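Type C neurotoxin (Clostridium botulinum, PDB 3PME) probably binds gangliosides and phosphatidylethanolamine at the nerve-cell membrane, as the receptor-binding domain of a C/D mosaic botulinum neurotoxin. Local coordinates at residues D115-Y120 with D169-K174. Numbering follows the deposited sequence.
Sequences DINRKY and DLDEVK
The CA atoms approach most closely at Asp115 and Val173, 4.4 Å apart, where the hairpin loop joining strands 108-114 and 120-126 meets the loop that follows strand 160-166. Residues Asp115 to Arg118 form a type I turn, and beside it Ile116 N donates to Glu172 O at 2.8 Å. The Asp115 CG sits between the backbone N and the carbonyl carbon (chi1 74°), putting the carboxylate over its own turn: Asn117 N, in an Asx turn, and Lys119 N bind OD1 from opposite faces of the carboxylate plane. OD2 reaches across and accepts from Asp171 N at 2.9 Å, on the anti side, 22° out of the carboxylate plane. The Asp171 side chain runs alongside, the two carboxylate planes 21° apart, and one water lies between Asp115 OD2 (2.6 Å) and Asp171 OD2 (2.5 Å). Farther along the loop, Leu170 CD2 packs 3.9 Å from Lys119 CG; the extended lysine continues to a long salt bridge with Asp169 OD2, whose stronger partner is Lys121. Three backbone N-H groups on the buried Asp115 carboxylate would favour its charged form, offsetting the nearby Asp171; two hold it within this surface hairpin of the lectin-like subdomain, while Asp171 N and the Ile116-Glu172 bond tie the loops together.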
ATOM      1  N   ASP A 115      29.957   7.063 -13.239  1.00 19.75           N
ATOM      2  CA  ASP A 115      30.661   7.559 -14.419  1.00 20.35           C
ATOM      3  C   ASP A 115      31.723   6.595 -14.948  1.00 24.20           C
ATOM      4  O   ASP A 115      31.928   5.499 -14.409  1.00 22.48           O
ATOM      5  CB  ASP A 115      31.222   8.977 -14.188  1.00 23.36           C
ATOM      6  CG  ASP A 115      32.460   9.020 -13.269  1.00 23.78           C
ATOM      7  OD1 ASP A 115      33.134   8.000 -13.035  1.00 23.08           O
ATOM      8  OD2 ASP A 115      32.789  10.141 -12.813  1.00 24.59           O
ATOM      9  N   ILE A 116      32.406   7.016 -16.006  1.00 22.35           N
ATOM     10  CA  ILE A 116      33.320   6.112 -16.696  1.00 22.07           C
ATOM     11  C   ILE A 116      34.622   5.838 -15.933  1.00 28.79           C
ATOM     12  O   ILE A 116      35.409   4.974 -16.333  1.00 29.81           O
ATOM     13  CB  ILE A 116      33.581   6.573 -18.152  1.00 23.55           C
ATOM     14  CG1 ILE A 116      33.926   8.065 -18.205  1.00 23.56           C
ATOM     15  CG2 ILE A 116      32.350   6.312 -19.008  1.00 22.73           C
ATOM     16  CD1 ILE A 116      35.319   8.407 -17.690  1.00 23.46           C
ATOM     17  N   ASN A 117      34.825   6.548 -14.826  1.00 25.19           N
ATOM     18  CA  ASN A 117      35.948   6.272 -13.929  1.00 26.18           C
ATOM     19  C   ASN A 117      35.523   5.467 -12.701  1.00 29.13           C
ATOM     20  O   ASN A 117      36.285   5.327 -11.744  1.00 30.78           O
ATOM     21  CB  ASN A 117      36.620   7.575 -13.495  1.00 27.78           C
ATOM     22  CG  ASN A 117      37.305   8.277 -14.643  1.00 27.46           C
ATOM     23  OD1 ASN A 117      37.178   9.486 -14.812  1.00 29.95           O
ATOM     24  ND2 ASN A 117      38.011   7.509 -15.458  1.00 26.68           N
ATOM     25  N   ARG A 118      34.294   4.958 -12.730  1.00 26.19           N
ATOM     26  CA  ARG A 118      33.738   4.197 -11.616  1.00 26.64           C
ATOM     27  C   ARG A 118      33.448   5.044 -10.373  1.00 26.95           C
ATOM     28  O   ARG A 118      33.173   4.507  -9.304  1.00 29.04           O
ATOM     29  CB  ARG A 118      34.636   3.010 -11.269  1.00 31.40           C
ATOM     30  CG  ARG A 118      34.734   1.993 -12.397  1.00 37.34           C
ATOM     31  CD  ARG A 118      35.559   0.778 -12.001  1.00 43.35           C
ATOM     32  NE  ARG A 118      35.049  -0.433 -12.640  1.00 51.67           N
ATOM     33  CZ  ARG A 118      33.993  -1.116 -12.205  1.00 49.32           C
ATOM     34  NH1 ARG A 118      33.336  -0.704 -11.127  1.00 50.15           N
ATOM     35  NH2 ARG A 118      33.588  -2.206 -12.847  1.00 51.63           N
ATOM     36  N   LYS A 119      33.501   6.363 -10.515  1.00 25.09           N
ATOM     37  CA  LYS A 119      33.046   7.249  -9.450  1.00 24.01           C
ATOM     38  C   LYS A 119      31.520   7.265  -9.478  1.00 24.23           C
ATOM     39  O   LYS A 119      30.914   7.274 -10.550  1.00 23.51           O
ATOM     40  CB  LYS A 119      33.615   8.654  -9.655  1.00 24.88           C
ATOM     41  CG  LYS A 119      33.138   9.699  -8.659  1.00 30.41           C
ATOM     42  CD  LYS A 119      33.696  11.086  -8.992  1.00 33.44           C
ATOM     43  CE  LYS A 119      33.105  12.154  -8.077  1.00 37.85           C
ATOM     44  NZ  LYS A 119      33.482  13.535  -8.501  1.00 46.59           N
ATOM     45  N   TYR A 120      30.881   7.247  -8.317  1.00 22.89           N
ATOM     46  CA  TYR A 120      29.424   7.230  -8.313  1.00 23.36           C
ATOM     47  C   TYR A 120      28.816   8.185  -7.293  1.00 23.25           C
ATOM     48  O   TYR A 120      29.484   8.640  -6.356  1.00 24.36           O
ATOM     49  CB  TYR A 120      28.885   5.815  -8.092  1.00 24.04           C
ATOM     50  CG  TYR A 120      29.121   5.288  -6.702  1.00 26.20           C
ATOM     51  CD1 TYR A 120      30.313   4.663  -6.369  1.00 30.71           C
ATOM     52  CD2 TYR A 120      28.150   5.421  -5.721  1.00 30.45           C
ATOM     53  CE1 TYR A 120      30.533   4.182  -5.098  1.00 33.44           C
ATOM     54  CE2 TYR A 120      28.356   4.932  -4.446  1.00 33.42           C
ATOM     55  CZ  TYR A 120      29.550   4.318  -4.143  1.00 36.36           C
ATOM     56  OH  TYR A 120      29.768   3.840  -2.872  1.00 46.42           O
ATOM     57  N   ASP A 169      29.156  17.181 -11.097  1.00 28.40           N
ATOM     58  CA  ASP A 169      30.589  16.997 -10.898  1.00 30.44           C
ATOM     59  C   ASP A 169      31.108  15.609 -11.309  1.00 29.80           C
ATOM     60  O   ASP A 169      32.314  15.361 -11.278  1.00 31.36           O
ATOM     61  CB  ASP A 169      30.969  17.296  -9.441  1.00 33.22           C
ATOM     62  CG  ASP A 169      30.204  16.437  -8.440  1.00 34.07           C
ATOM     63  OD1 ASP A 169      29.026  16.102  -8.694  1.00 34.39           O
ATOM     64  OD2 ASP A 169      30.785  16.106  -7.383  1.00 40.26           O
ATOM     65  N   LEU A 170      30.214  14.694 -11.668  1.00 24.91           N
ATOM     66  CA  LEU A 170      30.661  13.414 -12.217  1.00 25.53           C
ATOM     67  C   LEU A 170      31.329  13.686 -13.551  1.00 21.93           C
ATOM     68  O   LEU A 170      31.074  14.706 -14.190  1.00 26.10           O
ATOM     69  CB  LEU A 170      29.483  12.456 -12.441  1.00 24.80           C
ATOM     70  CG  LEU A 170      28.882  11.771 -11.210  1.00 22.86           C
ATOM     71  CD1 LEU A 170      27.681  10.899 -11.601  1.00 22.69           C
ATOM     72  CD2 LEU A 170      29.923  10.949 -10.489  1.00 24.81           C
ATOM     73  N   ASP A 171      32.184  12.768 -13.983  1.00 22.44           N
ATOM     74  CA  ASP A 171      32.658  12.825 -15.359  1.00 23.40           C
ATOM     75  C   ASP A 171      31.635  12.117 -16.242  1.00 24.22           C
ATOM     76  O   ASP A 171      30.491  11.917 -15.826  1.00 22.64           O
ATOM     77  CB  ASP A 171      34.062  12.241 -15.450  1.00 23.30           C
ATOM     78  CG  ASP A 171      35.075  13.105 -14.709  1.00 27.36           C
ATOM     79  OD1 ASP A 171      35.093  14.325 -14.962  1.00 31.39           O
ATOM     80  OD2 ASP A 171      35.821  12.577 -13.858  1.00 30.64           O
ATOM     81  N   GLU A 172      32.018  11.762 -17.464  1.00 23.39           N
ATOM     82  CA  GLU A 172      31.053  11.214 -18.406  1.00 22.57           C
ATOM     83  C   GLU A 172      30.326   9.974 -17.877  1.00 20.21           C
ATOM     84  O   GLU A 172      30.929   9.092 -17.271  1.00 20.47           O
ATOM     85  CB  GLU A 172      31.732  10.879 -19.743  1.00 21.66           C
ATOM     86  CG  GLU A 172      32.225  12.090 -20.527  1.00 23.29           C
ATOM     87  CD  GLU A 172      33.680  12.436 -20.255  1.00 26.44           C
ATOM     88  OE1 GLU A 172      34.214  12.076 -19.186  1.00 24.60           O
ATOM     89  OE2 GLU A 172      34.294  13.087 -21.125  1.00 26.23           O
ATOM     90  N   VAL A 173      29.023   9.922 -18.124  1.00 19.94           N
ATOM     91  CA  VAL A 173      28.244   8.720 -17.859  1.00 22.14           C
ATOM     92  C   VAL A 173      27.886   8.105 -19.210  1.00 20.57           C
ATOM     93  O   VAL A 173      27.366   8.790 -20.091  1.00 24.79           O
ATOM     94  CB  VAL A 173      26.959   9.026 -17.061  1.00 20.91           C
ATOM     95  CG1 VAL A 173      26.101   7.772 -16.952  1.00 24.25           C
ATOM     96  CG2 VAL A 173      27.303   9.562 -15.676  1.00 22.86           C
ATOM     97  N   LYS A 174      28.210   6.829 -19.386  1.00 20.87           N
ATOM     98  CA  LYS A 174      27.844   6.104 -20.596  1.00 21.17           C
ATOM     99  C   LYS A 174      26.620   5.284 -20.250  1.00 21.66           C
ATOM    100  O   LYS A 174      26.724   4.331 -19.485  1.00 23.90           O
ATOM    101  CB  LYS A 174      28.999   5.187 -21.032  1.00 25.05           C
ATOM    102  CG  LYS A 174      28.697   4.242 -22.190  1.00 24.86           C
ATOM    103  CD  LYS A 174      28.398   4.994 -23.467  1.00 22.15           C
ATOM    104  CE  LYS A 174      28.184   4.045 -24.644  1.00 22.38           C
ATOM    105  NZ  LYS A 174      27.024   3.125 -24.382  1.00 21.75           N
TER
HETATM  106  O   HOH W   1      35.308  10.662 -12.337  1.00 33.28           O